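Local coordinates for rRNA N-glycosidase (Bougainvillea spectabilis, PDB 3CTK), which belongs to the plant ribosome-inactivating proteins, here a single chain in which a mixed beta sheet packs against a largely helical region, at residues L128-Y133 with G183-N188; K116-A121 with F155-I160; T54-T59 with S138-H143; F47-I52 with K61-V66; N188-N193 with I222-D227. One frame throughout, in Å; residues are numbered along the deposited sequence. Where two conformers were deposited one is given.

Contact 1: residues L128-Y133 with G183-N188; sequences LELGVY and GSFKPN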
# COMPACT_ATOMS: atom_id res chain seq x y z
N LEU A 128 1.98 14.21 7.33
CA LEU A 128 2.08 14.22 5.87
C LEU A 128 0.70 14.11 5.21
O LEU A 128 0.00 13.11 5.38
CB LEU A 128 2.98 13.08 5.39
CG LEU A 128 3.29 13.05 3.89
CD1 LEU A 128 4.04 14.32 3.50
CD2 LEU A 128 4.13 11.83 3.56
N GLU A 129 0.34 15.13 4.44
CA GLU A 129 -0.95 15.15 3.76
C GLU A 129 -1.06 14.12 2.65
O GLU A 129 -0.14 13.93 1.86
CB GLU A 129 -1.22 16.53 3.18
CG GLU A 129 -1.03 17.66 4.18
CD GLU A 129 -1.28 19.02 3.56
OE1 GLU A 129 -2.46 19.44 3.51
OE2 GLU A 129 -0.30 19.66 3.12
N LEU A 130 -2.21 13.45 2.60
CA LEU A 130 -2.49 12.44 1.59
C LEU A 130 -3.57 12.98 0.66
O LEU A 130 -4.30 13.91 1.02
CB LEU A 130 -2.98 11.15 2.26
CG LEU A 130 -2.04 10.53 3.30
CD1 LEU A 130 -2.73 9.34 3.96
CD2 LEU A 130 -0.74 10.10 2.63
N GLY A 131 -3.70 12.38 -0.51
CA GLY A 131 -4.70 12.83 -1.46
C GLY A 131 -4.17 12.75 -2.88
O GLY A 131 -2.96 12.68 -3.09
N VAL A 132 -5.07 12.78 -3.85
CA VAL A 132 -4.67 12.68 -5.25
C VAL A 132 -3.74 13.81 -5.70
O VAL A 132 -2.77 13.56 -6.42
CB VAL A 132 -5.92 12.64 -6.16
CG1 VAL A 132 -5.51 12.80 -7.62
CG2 VAL A 132 -6.65 11.32 -5.96
N TYR A 133 -4.03 15.03 -5.28
CA TYR A 133 -3.20 16.18 -5.66
C TYR A 133 -1.83 16.09 -5.01
O TYR A 133 -0.81 16.38 -5.64
CB TYR A 133 -3.87 17.49 -5.26
CG TYR A 133 -3.23 18.71 -5.89
CD1 TYR A 133 -3.43 19.01 -7.24
CD2 TYR A 133 -2.37 19.53 -5.15
CE1 TYR A 133 -2.80 20.10 -7.84
CE2 TYR A 133 -1.73 20.62 -5.75
CZ TYR A 133 -1.95 20.90 -7.09
OH TYR A 133 -1.31 21.96 -7.69
N GLY A 183 -9.77 16.59 -2.19
CA GLY A 183 -9.17 17.39 -1.14
C GLY A 183 -7.92 16.71 -0.62
O GLY A 183 -7.43 15.74 -1.22
N SER A 184 -7.40 17.21 0.50
CA SER A 184 -6.20 16.64 1.11
C SER A 184 -6.49 16.41 2.59
O SER A 184 -7.30 17.11 3.19
CB SER A 184 -5.02 17.61 0.98
OG SER A 184 -4.74 17.90 -0.38
N PHE A 185 -5.81 15.42 3.18
CA PHE A 185 -6.03 15.13 4.59
C PHE A 185 -4.84 14.41 5.22
O PHE A 185 -4.02 13.81 4.52
CB PHE A 185 -7.29 14.28 4.78
CG PHE A 185 -7.12 12.84 4.36
CD1 PHE A 185 -7.06 12.49 3.02
CD2 PHE A 185 -7.01 11.83 5.32
CE1 PHE A 185 -6.90 11.15 2.63
CE2 PHE A 185 -6.85 10.49 4.94
CZ PHE A 185 -6.79 10.15 3.59
N LYS A 186 -4.75 14.49 6.54
CA LYS A 186 -3.71 13.80 7.27
C LYS A 186 -4.42 12.62 7.92
O LYS A 186 -5.51 12.78 8.46
CB LYS A 186 -3.09 14.72 8.33
CG LYS A 186 -2.27 15.85 7.71
CD LYS A 186 -1.92 16.92 8.72
CE LYS A 186 -1.29 18.12 8.03
NZ LYS A 186 -1.08 19.26 8.96
N PRO A 187 -3.83 11.42 7.84
CA PRO A 187 -4.41 10.20 8.41
C PRO A 187 -4.69 10.28 9.90
O PRO A 187 -3.81 10.64 10.69
CB PRO A 187 -3.38 9.13 8.05
CG PRO A 187 -2.09 9.90 8.06
CD PRO A 187 -2.46 11.17 7.35
N ASN A 188 -5.92 9.93 10.30
CA ASN A 188 -6.29 9.98 11.70
C ASN A 188 -5.73 8.81 12.51
O ASN A 188 -5.06 7.93 11.96
CB ASN A 188 -7.83 10.07 11.88
CG ASN A 188 -8.57 8.83 11.40
OD1 ASN A 188 -8.13 7.70 11.60
ND2 ASN A 188 -9.73 9.04 10.79
O HOH W 1 -6.76 15.68 -4.00
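Leu130 and Phe185 meet as an antiparallel hydrogen-bonded pair, a single beta bridge between two loops, the first of which runs on into helix 132-142. Leu130 N donates to Phe185 O at 2.7 Å in a nearly straight bond, 173° at the hydrogen, and Phe185 N returns the favour to Leu130 O at 3.0 Å. Each of these oxygens takes a second, softer donor: Glu129 CA comes within 3.4 Å of Phe185 O, and Ser184 CA within 3.3 Å of Leu130 O. Beyond the bridge a water takes over. It accepts from Tyr133 N, in the first turn of the helix just past the N-cap Gly131, and donates to Gly183 O at 2.9 Å.

The side chains back this up. With chi1 at 74°, Phe185 swings its ring toward Leu130, whose CB sits over one face, 3.9 Å from Phe185 CE1. Helix 170-180 supplies further neighbours of that ring through Val176 and Arg179. The Leu130 side chain crosses the Pro187 ring at about a right angle, CD1 lying 3.9 Å from Pro187 CD. Toward solvent, Glu129 and Lys186 touch through their CG and CE methylenes, but the charges do not pair: Glu129 OE2 forms its salt bridge with Lys134. The link between the segments is therefore carried by backbone polar groups and apolar carbon, while the charged ends contribute at most a longer-range attraction.

Contact 2: residues K116-A121 with F155-I160; sequences KLVNAA and FFLIVI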
# COMPACT_ATOMS: atom_id res chain seq x y z
N LYS A 116 11.96 3.71 8.78
CA LYS A 116 13.05 4.15 7.92
C LYS A 116 12.58 5.20 6.92
O LYS A 116 13.33 6.12 6.60
CB LYS A 116 13.66 2.95 7.18
CG LYS A 116 14.24 1.89 8.10
CD LYS A 116 15.34 2.46 8.99
CE LYS A 116 15.89 1.40 9.92
NZ LYS A 116 16.94 1.94 10.82
N LEU A 117 11.35 5.06 6.44
CA LEU A 117 10.81 6.02 5.49
C LEU A 117 10.60 7.40 6.10
O LEU A 117 10.94 8.41 5.49
CB LEU A 117 9.48 5.53 4.91
CG LEU A 117 9.53 4.38 3.90
CD1 LEU A 117 8.12 3.93 3.55
CD2 LEU A 117 10.27 4.83 2.64
N VAL A 118 10.04 7.45 7.31
CA VAL A 118 9.81 8.75 7.94
C VAL A 118 11.14 9.41 8.30
O VAL A 118 11.27 10.64 8.24
CB VAL A 118 8.94 8.63 9.22
CG1 VAL A 118 7.58 8.04 8.87
CG2 VAL A 118 9.64 7.79 10.27
N ASN A 119 12.14 8.60 8.66
CA ASN A 119 13.46 9.14 9.00
C ASN A 119 14.11 9.78 7.77
O ASN A 119 14.83 10.77 7.89
CB ASN A 119 14.37 8.05 9.55
CG ASN A 119 14.06 7.70 11.00
OD1 ASN A 119 13.22 8.34 11.63
ND2 ASN A 119 14.75 6.69 11.53
N ALA A 120 13.86 9.21 6.60
CA ALA A 120 14.44 9.73 5.37
C ALA A 120 13.64 10.93 4.86
O ALA A 120 14.21 11.89 4.34
CB ALA A 120 14.48 8.63 4.30
N ALA A 121 12.32 10.87 5.01
CA ALA A 121 11.45 11.95 4.56
C ALA A 121 11.51 13.15 5.50
O ALA A 121 11.26 14.29 5.09
CB ALA A 121 10.00 11.44 4.47
N PHE A 155 7.30 10.29 -1.40
CA PHE A 155 6.46 9.64 -2.40
C PHE A 155 6.01 8.27 -1.90
O PHE A 155 4.83 7.93 -1.96
CB PHE A 155 7.23 9.48 -3.72
CG PHE A 155 6.60 8.50 -4.66
CD1 PHE A 155 5.38 8.77 -5.27
CD2 PHE A 155 7.22 7.28 -4.92
CE1 PHE A 155 4.78 7.84 -6.12
CE2 PHE A 155 6.63 6.34 -5.77
CZ PHE A 155 5.41 6.62 -6.37
N PHE A 156 6.95 7.48 -1.39
CA PHE A 156 6.61 6.15 -0.89
C PHE A 156 5.59 6.22 0.24
O PHE A 156 4.63 5.45 0.25
CB PHE A 156 7.87 5.40 -0.41
CG PHE A 156 8.64 4.73 -1.52
CD1 PHE A 156 9.96 5.08 -1.78
CD2 PHE A 156 8.04 3.74 -2.29
CE1 PHE A 156 10.67 4.46 -2.81
CE2 PHE A 156 8.74 3.11 -3.32
CZ PHE A 156 10.06 3.47 -3.57
N LEU A 157 5.78 7.14 1.18
CA LEU A 157 4.84 7.27 2.29
C LEU A 157 3.42 7.54 1.79
O LEU A 157 2.46 6.96 2.30
CB LEU A 157 5.28 8.39 3.24
CG LEU A 157 6.51 8.06 4.09
CD1 LEU A 157 7.00 9.30 4.83
CD2 LEU A 157 6.15 6.95 5.07
N ILE A 158 3.30 8.41 0.80
CA ILE A 158 1.99 8.75 0.26
C ILE A 158 1.37 7.60 -0.54
O ILE A 158 0.23 7.20 -0.28
CB ILE A 158 2.06 10.02 -0.62
CG1 ILE A 158 2.52 11.20 0.24
CG2 ILE A 158 0.69 10.31 -1.24
CD1 ILE A 158 2.79 12.48 -0.54
N VAL A 159 2.13 7.04 -1.48
CA VAL A 159 1.59 5.96 -2.30
C VAL A 159 1.31 4.67 -1.54
O VAL A 159 0.33 3.98 -1.83
CB VAL A 159 2.52 5.67 -3.51
CG1 VAL A 159 3.68 4.77 -3.09
CG2 VAL A 159 1.72 5.04 -4.64
N ILE A 160 2.14 4.34 -0.55
CA ILE A 160 1.92 3.12 0.22
C ILE A 160 0.59 3.19 0.97
O ILE A 160 -0.16 2.21 1.01
CB ILE A 160 3.07 2.88 1.24
CG1 ILE A 160 4.34 2.44 0.49
CG2 ILE A 160 2.66 1.83 2.26
CD1 ILE A 160 5.58 2.36 1.36
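Leu117 and Leu157 lie alongside each other, their chains running opposite ways, where two helices pack face to face. The short helix 114-121 lies on the long helix 149-168, their local axes 9.9 Å apart at closest approach and their directions 135° apart, so the pair runs in a splayed antiparallel sense. No hydrogen bond crosses between the segments; the side chains meet through carbon.

On the short helix Leu117 is the main contributor, and three of its carbons go to three partners. Its CB rests 3.6 Å from Leu157 CD2. The two methyls then divide: CD1 reaches tip to tip toward Ile160 CD1, at 3.7 Å, while CD2 lies against Phe156 CB at 3.9 Å. Leu117 crosses Phe156 at about a right angle, and the Phe156 ring turns off to meet Tyr74 of strand 70-78. One residue on, Val118 adds a lighter touch from CG1 to Leu157 CD2. A helical turn past Leu117, the chain comes back to the interface at Ala121, on the same side of its helix.

Leu157 thus bridges successive turns of the shorter helix. Its chi1 of -72° sets CG beside its own backbone N, and from there its branches part: CD2 turns to Leu117, while CD1 lies 3.7 Å from the methyl CB of Ala121.

Contact 3: residues T54-T59 with S138-H143; sequences TTSKKT and SIEAIH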
# COMPACT_ATOMS: atom_id res chain seq x y z
N THR A 54 -0.08 11.13 -13.79
CA THR A 54 -0.46 12.47 -13.33
C THR A 54 -1.19 13.25 -14.41
O THR A 54 -1.21 12.84 -15.58
CB THR A 54 0.79 13.29 -12.95
OG1 THR A 54 1.60 13.49 -14.11
CG2 THR A 54 1.61 12.55 -11.89
N THR A 55 -1.81 14.37 -14.04
CA THR A 55 -2.50 15.19 -15.03
C THR A 55 -1.45 15.83 -15.93
O THR A 55 -1.76 16.31 -17.02
CB THR A 55 -3.35 16.31 -14.37
OG1 THR A 55 -2.51 17.16 -13.59
CG2 THR A 55 -4.43 15.70 -13.49
N SER A 56 -0.20 15.83 -15.48
CA SER A 56 0.90 16.39 -16.25
C SER A 56 1.47 15.34 -17.20
O SER A 56 2.51 15.54 -17.83
CB SER A 56 2.00 16.91 -15.32
OG SER A 56 2.50 15.88 -14.49
N LYS A 57 0.78 14.20 -17.29
CA LYS A 57 1.16 13.12 -18.19
C LYS A 57 2.43 12.33 -17.85
O LYS A 57 3.07 11.76 -18.73
CB LYS A 57 1.28 13.68 -19.61
CG LYS A 57 0.00 14.37 -20.09
CD LYS A 57 0.28 15.29 -21.27
CE LYS A 57 1.15 16.47 -20.84
NZ LYS A 57 1.56 17.31 -21.99
N LYS A 58 2.79 12.29 -16.57
CA LYS A 58 3.96 11.54 -16.15
C LYS A 58 3.47 10.28 -15.44
O LYS A 58 2.52 10.33 -14.65
CB LYS A 58 4.83 12.38 -15.22
CG LYS A 58 5.35 13.65 -15.89
CD LYS A 58 6.22 14.50 -14.98
CE LYS A 58 6.72 15.74 -15.71
NZ LYS A 58 7.61 16.57 -14.86
N THR A 59 4.09 9.15 -15.73
CA THR A 59 3.69 7.89 -15.13
C THR A 59 4.80 7.21 -14.34
O THR A 59 5.97 7.26 -14.71
CB THR A 59 3.20 6.88 -16.20
OG1 THR A 59 2.11 7.44 -16.94
CG2 THR A 59 2.74 5.58 -15.54
N SER A 138 4.06 14.81 -5.32
CA SER A 138 5.23 14.02 -4.94
C SER A 138 5.84 13.33 -6.16
O SER A 138 7.06 13.14 -6.22
CB SER A 138 4.87 12.99 -3.87
OG SER A 138 4.01 11.98 -4.37
N ILE A 139 5.01 12.95 -7.12
CA ILE A 139 5.51 12.31 -8.34
C ILE A 139 6.26 13.35 -9.17
O ILE A 139 7.33 13.08 -9.71
CB ILE A 139 4.34 11.70 -9.16
CG1 ILE A 139 3.71 10.55 -8.37
CG2 ILE A 139 4.84 11.22 -10.52
CD1 ILE A 139 2.50 9.91 -9.04
N GLU A 140 5.69 14.54 -9.27
CA GLU A 140 6.32 15.63 -10.02
C GLU A 140 7.68 16.00 -9.44
O GLU A 140 8.57 16.44 -10.16
CB GLU A 140 5.42 16.87 -10.00
CG GLU A 140 4.35 16.88 -11.06
CD GLU A 140 4.92 17.24 -12.42
OE1 GLU A 140 4.15 17.26 -13.40
OE2 GLU A 140 6.14 17.50 -12.51
N ALA A 141 7.83 15.82 -8.13
CA ALA A 141 9.08 16.17 -7.46
C ALA A 141 10.23 15.20 -7.71
O ALA A 141 11.39 15.58 -7.55
CB ALA A 141 8.83 16.31 -5.96
N ILE A 142 9.92 13.97 -8.10
CA ILE A 142 10.96 12.97 -8.32
C ILE A 142 11.08 12.45 -9.75
O ILE A 142 12.14 11.98 -10.16
CB ILE A 142 10.75 11.74 -7.41
CG1 ILE A 142 9.47 11.01 -7.82
CG2 ILE A 142 10.69 12.18 -5.95
CD1 ILE A 142 9.20 9.73 -7.05
N HIS A 143 9.98 12.51 -10.49
CA HIS A 143 9.98 12.00 -11.86
C HIS A 143 10.97 12.72 -12.78
O HIS A 143 10.90 13.93 -12.96
CB HIS A 143 8.57 12.11 -12.45
CG HIS A 143 8.40 11.38 -13.74
ND1 HIS A 143 7.87 10.11 -13.82
CD2 HIS A 143 8.71 11.74 -15.01
CE1 HIS A 143 7.86 9.72 -15.08
NE2 HIS A 143 8.37 10.69 -15.82
O HOH W 2 9.03 15.77 -12.67
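Lys58 runs as a fully extended chain across His143 and ends on Glu140, and each step along it meets something. CB sits almost exactly over the His143 ring, 3.8 Å from the centroid and only 3° off the normal, a CH-pi contact. CG continues over the same ring. CD lies 3.7 Å from His143 CD2 and is already close to Glu140 OE1; CE has both carboxylate oxygens beside it, the lysine crossing Glu140 at about a right angle. NZ closes a salt bridge to Glu140 OE2 at 2.9 Å, on the syn side but 33° out of the carboxylate plane. It also gives a hydrogen bond to a water at 2.7 Å that lies beside the carbonyls of Glu140 and His143.

Glu140 bends at chi2, -77°, which turns its carboxylate toward the turn. Within the type I turn Thr54-Lys57, Thr54 OG1 donates to Ser56 OG and takes the N-H of Lys58 at 3.0 Å. The onward step from Ser56 OG to Glu140 OE1 is modelled at 2.4 Å, too short to be relied on in detail. At the edge of the imidazole, Thr59 O approaches His143 CE1 at 3.1 Å, near the ring plane. Beneath the polar layer, Thr54 CG2 meets Ile139 CG2 at 3.8 Å.

The contact lays the hairpin turn between strands 47-53 and 59-65 against the C-terminal part of helix 132-142. Ile139 packs on Phe155 of helix 149-168, and His143 reaches Asp76 and Lys77 of strand 70-78.

Contact 4: residues F47-I52 with K61-V66; sequences FVLVDI and KVAIDV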
# COMPACT_ATOMS: atom_id res chain seq x y z
N PHE A 47 4.51 -10.42 -8.41
CA PHE A 47 4.21 -8.99 -8.33
C PHE A 47 3.05 -8.51 -9.19
O PHE A 47 2.70 -9.12 -10.19
CB PHE A 47 5.44 -8.16 -8.72
CG PHE A 47 6.68 -8.49 -7.93
CD1 PHE A 47 7.66 -9.31 -8.46
CD2 PHE A 47 6.84 -7.99 -6.64
CE1 PHE A 47 8.80 -9.63 -7.72
CE2 PHE A 47 7.97 -8.31 -5.89
CZ PHE A 47 8.95 -9.13 -6.44
N VAL A 48 2.46 -7.39 -8.76
CA VAL A 48 1.39 -6.76 -9.52
C VAL A 48 1.90 -5.34 -9.72
O VAL A 48 2.50 -4.75 -8.82
CB VAL A 48 0.04 -6.73 -8.75
CG1 VAL A 48 0.20 -6.06 -7.41
CG2 VAL A 48 -1.01 -6.01 -9.59
N LEU A 49 1.70 -4.79 -10.91
CA LEU A 49 2.16 -3.45 -11.21
C LEU A 49 1.02 -2.44 -11.17
O LEU A 49 -0.08 -2.71 -11.67
CB LEU A 49 2.84 -3.43 -12.59
CG LEU A 49 3.96 -4.48 -12.74
CD1 LEU A 49 4.47 -4.50 -14.18
CD2 LEU A 49 5.08 -4.17 -11.77
N VAL A 50 1.28 -1.29 -10.57
CA VAL A 50 0.29 -0.23 -10.46
C VAL A 50 0.78 1.01 -11.21
O VAL A 50 1.72 1.67 -10.77
CB VAL A 50 0.05 0.14 -8.97
CG1 VAL A 50 -0.91 1.32 -8.86
CG2 VAL A 50 -0.51 -1.07 -8.23
N ASP A 51 0.15 1.29 -12.34
CA ASP A 51 0.52 2.44 -13.17
C ASP A 51 -0.24 3.69 -12.74
O ASP A 51 -1.46 3.77 -12.92
CB ASP A 51 0.22 2.15 -14.64
CG ASP A 51 1.24 1.23 -15.28
OD1 ASP A 51 2.02 0.60 -14.55
OD2 ASP A 51 1.25 1.15 -16.53
N ILE A 52 0.48 4.66 -12.18
CA ILE A 52 -0.13 5.91 -11.73
C ILE A 52 0.31 7.02 -12.67
O ILE A 52 1.51 7.28 -12.82
CB ILE A 52 0.31 6.25 -10.30
CG1 ILE A 52 -0.03 5.09 -9.37
CG2 ILE A 52 -0.38 7.54 -9.84
CD1 ILE A 52 0.56 5.23 -7.98
N LYS A 61 5.45 3.40 -12.56
CA LYS A 61 4.95 2.03 -12.43
C LYS A 61 5.43 1.48 -11.10
O LYS A 61 6.60 1.17 -10.94
CB LYS A 61 5.48 1.15 -13.56
CG LYS A 61 5.03 1.51 -14.96
CD LYS A 61 5.77 0.64 -15.98
CE LYS A 61 4.92 0.31 -17.19
NZ LYS A 61 4.67 1.49 -18.07
N VAL A 62 4.51 1.35 -10.14
CA VAL A 62 4.85 0.86 -8.81
C VAL A 62 4.66 -0.65 -8.68
O VAL A 62 3.60 -1.18 -9.02
CB VAL A 62 3.98 1.58 -7.75
CG1 VAL A 62 4.40 1.17 -6.35
CG2 VAL A 62 4.09 3.09 -7.93
N ALA A 63 5.68 -1.33 -8.19
CA ALA A 63 5.63 -2.78 -8.03
C ALA A 63 5.23 -3.18 -6.62
O ALA A 63 5.80 -2.69 -5.64
CB ALA A 63 6.98 -3.40 -8.38
N ILE A 64 4.25 -4.07 -6.51
CA ILE A 64 3.76 -4.55 -5.22
C ILE A 64 3.88 -6.07 -5.11
O ILE A 64 3.49 -6.80 -6.02
CB ILE A 64 2.29 -4.14 -5.01
CG1 ILE A 64 2.19 -2.61 -4.90
CG2 ILE A 64 1.71 -4.82 -3.77
CD1 ILE A 64 0.77 -2.09 -4.73
N ASP A 65 4.43 -6.53 -3.99
CA ASP A 65 4.61 -7.95 -3.70
C ASP A 65 3.22 -8.48 -3.34
O ASP A 65 2.64 -8.05 -2.35
CB ASP A 65 5.56 -8.10 -2.50
CG ASP A 65 5.95 -9.53 -2.22
OD1 ASP A 65 5.13 -10.44 -2.45
OD2 ASP A 65 7.08 -9.75 -1.74
N VAL A 66 2.68 -9.42 -4.11
CA VAL A 66 1.33 -9.91 -3.83
C VAL A 66 1.20 -10.74 -2.57
O VAL A 66 0.08 -10.93 -2.07
CB VAL A 66 0.76 -10.74 -5.01
CG1 VAL A 66 0.80 -9.92 -6.29
CG2 VAL A 66 1.53 -12.06 -5.16
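The Phe47 ring turns an edge to Ile64, whose carbonyl lies near the ring plane with its O 3.6 Å from Phe47 CD2; Asp65 CA approaches the same ring obliquely. The ring and the Asp65 carboxylate stand 64° apart, and that carboxylate looks elsewhere, to Arg46 and Thr67. At the other end Asp51 and Lys61 lie side by side. Asp51 OD1 rests against Lys61 CG at 3.2 Å, and the bends of the lysine at chi3 and chi4 leave NZ 3.8 Å from Asp51 OD2, a long salt bridge.

Between these ends the two strands form an antiparallel ladder, their local directions 153° apart. Val48 and Ile64 exchange two hydrogen bonds, N to O each way at 3.0 Å. Val50 and Val62 do the same, Val50 N reaching Val62 O at 2.8 Å. The side chains then sort by face. Phe47, Leu49 and Asp51 share one with Lys61, Ala63 and Asp65, and Leu49 CD2 touches Ala63 CB. Val48, Val50, Val62 and Ile64 take the other, with Val48 CG1 against Ile64 CB at 3.7 Å and Val50 CG2 against Ile64 CD1 at 3.9 Å.

This valine-isoleucine face is buried beneath helix 14-25, through Phe17 and Leu21, and helix 149-168, through Phe155 and Val163. In the mixed six-stranded sheet the hairpin lies between strand 3-7, which pairs with 47-53, and strand 70-78.

Contact 5: residues N188-N193 with I222-D227; sequences NFKVLN and ISPSND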
# COMPACT_ATOMS: atom_id res chain seq x y z
N ASN A 188 -5.92 9.93 10.30
CA ASN A 188 -6.29 9.98 11.70
C ASN A 188 -5.73 8.81 12.51
O ASN A 188 -5.06 7.93 11.96
CB ASN A 188 -7.83 10.07 11.88
CG ASN A 188 -8.57 8.83 11.40
OD1 ASN A 188 -8.13 7.70 11.60
ND2 ASN A 188 -9.73 9.04 10.79
N PHE A 189 -5.98 8.82 13.81
CA PHE A 189 -5.48 7.79 14.71
C PHE A 189 -5.83 6.37 14.31
O PHE A 189 -5.03 5.46 14.50
CB PHE A 189 -5.96 8.06 16.14
CG PHE A 189 -5.60 9.42 16.66
CD1 PHE A 189 -6.55 10.44 16.68
CD2 PHE A 189 -4.31 9.69 17.11
CE1 PHE A 189 -6.21 11.71 17.15
CE2 PHE A 189 -3.97 10.96 17.58
CZ PHE A 189 -4.93 11.97 17.60
N LYS A 190 -7.04 6.17 13.78
CA LYS A 190 -7.46 4.83 13.38
C LYS A 190 -6.74 4.36 12.13
O LYS A 190 -6.31 3.21 12.04
CB LYS A 190 -8.98 4.78 13.15
CG LYS A 190 -9.48 3.41 12.69
CD LYS A 190 -10.99 3.26 12.79
CE LYS A 190 -11.43 1.89 12.27
NZ LYS A 190 -12.88 1.62 12.48
N VAL A 191 -6.60 5.25 11.15
CA VAL A 191 -5.89 4.90 9.92
C VAL A 191 -4.50 4.39 10.28
O VAL A 191 -4.09 3.31 9.86
CB VAL A 191 -5.77 6.12 8.99
CG1 VAL A 191 -4.88 5.77 7.80
CG2 VAL A 191 -7.15 6.54 8.50
N LEU A 192 -3.78 5.17 11.09
CA LEU A 192 -2.44 4.81 11.52
C LEU A 192 -2.40 3.51 12.32
O LEU A 192 -1.50 2.69 12.14
CB LEU A 192 -1.82 5.95 12.33
CG LEU A 192 -1.06 7.03 11.55
CD1 LEU A 192 -1.72 7.29 10.22
CD2 LEU A 192 -0.96 8.30 12.38
N ASN A 193 -3.39 3.31 13.19
CA ASN A 193 -3.43 2.10 14.01
C ASN A 193 -3.62 0.85 13.15
O ASN A 193 -2.96 -0.17 13.37
CB ASN A 193 -4.56 2.20 15.03
CG ASN A 193 -4.57 1.04 16.00
OD1 ASN A 193 -3.63 0.85 16.77
ND2 ASN A 193 -5.63 0.25 15.97
N ILE A 222 -7.41 1.13 18.11
CA ILE A 222 -7.68 2.54 18.40
C ILE A 222 -8.74 3.15 17.48
O ILE A 222 -8.75 2.89 16.28
CB ILE A 222 -6.37 3.36 18.26
CG1 ILE A 222 -5.31 2.78 19.21
CG2 ILE A 222 -6.63 4.83 18.56
CD1 ILE A 222 -3.92 3.34 19.02
N SER A 223 -9.62 3.96 18.06
CA SER A 223 -10.70 4.60 17.31
C SER A 223 -10.22 5.87 16.60
O SER A 223 -9.11 6.35 16.85
CB SER A 223 -11.85 4.98 18.25
OG SER A 223 -11.51 6.13 19.00
N PRO A 224 -11.06 6.44 15.72
CA PRO A 224 -10.70 7.66 14.99
C PRO A 224 -10.35 8.84 15.89
O PRO A 224 -9.60 9.74 15.49
CB PRO A 224 -11.94 7.93 14.15
CG PRO A 224 -12.47 6.55 13.88
CD PRO A 224 -12.34 5.89 15.23
N SER A 225 -10.88 8.84 17.11
CA SER A 225 -10.63 9.91 18.07
C SER A 225 -9.53 9.58 19.07
O SER A 225 -9.36 10.28 20.08
CB SER A 225 -11.92 10.25 18.82
OG SER A 225 -12.43 9.12 19.49
N ASN A 226 -8.79 8.51 18.80
CA ASN A 226 -7.68 8.07 19.64
C ASN A 226 -8.10 7.39 20.95
O ASN A 226 -7.33 7.35 21.91
CB ASN A 226 -6.75 9.24 19.96
CG ASN A 226 -5.34 8.79 20.30
OD1 ASN A 226 -4.54 9.56 20.85
ND2 ASN A 226 -5.02 7.54 19.97
N ASP A 227 -9.32 6.86 20.99
CA ASP A 227 -9.80 6.17 22.18
C ASP A 227 -9.62 4.67 22.01
O ASP A 227 -9.61 4.17 20.88
CB ASP A 227 -11.27 6.49 22.43
CG ASP A 227 -11.51 7.96 22.69
OD1 ASP A 227 -10.76 8.56 23.49
OD2 ASP A 227 -12.46 8.53 22.11
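Lys190 and Pro224 bring their CA atoms within 4.6 Å of each other where the type I turn Ser223-Asn226 leans on the first turn of helix 189-196. Phe189, an exposed residue, takes the largest share of the contact on the helix side. Asn226 CB makes a CH-pi contact 3.5 Å from the ring centroid, and its amide stacks parallel to the ring, the planes only 4° apart. Pro224 O comes up at the ring edge, in its plane, 3.3 Å from Phe189 CD1, and Phe189 CB touches Ile222 CG2 at 4.1 Å. Asn193 CB packs on Ile222 CB at 3.9 Å.

Lys190 points its chain alongside Pro224, with CD 3.8 Å from Pro224 CG. The extended chain, CG opposite the backbone N at chi1 179°, carries NZ past the proline to a salt bridge with Asp240 and to cation-pi contacts with Trp229 and Tyr171. At the helix start, Asn188 OD1 caps Val191 N at 2.9 Å, with a weaker bond from Lys190 N.

Adhesion is thus largely that of carbon and flat surfaces, while several polar groups have their partners elsewhere: Asn188 OD1 on its own helix end and ND2 on Tyr171, Ser223 O on Asn226 N, the lysine amine on Asp240.

From the N terminus, contact 4 closes first, zipping the hairpin of strands 47-53 and 59-65. Contact 3 starts from the turn of that hairpin and so crosses contact 4, tying the sheet to helix 132-142. Contact 2, joining helix 114-121 to helix 149-168, and contact 1, joining the start of helix 132-142 to the loop before helix 189-196, open before contact 3 closes, so contacts 1, 2 and 3 all cross one another. Leu128 packs on Leu157 and Ile158 of helix 149-168, whose Phe155 meets Ile139 and whose Val159 reaches Ile52 of contact 4. Contact 5 follows in series, sharing Asn188 with contact 1, and joins helix 189-196 to the turn before strand 228-233.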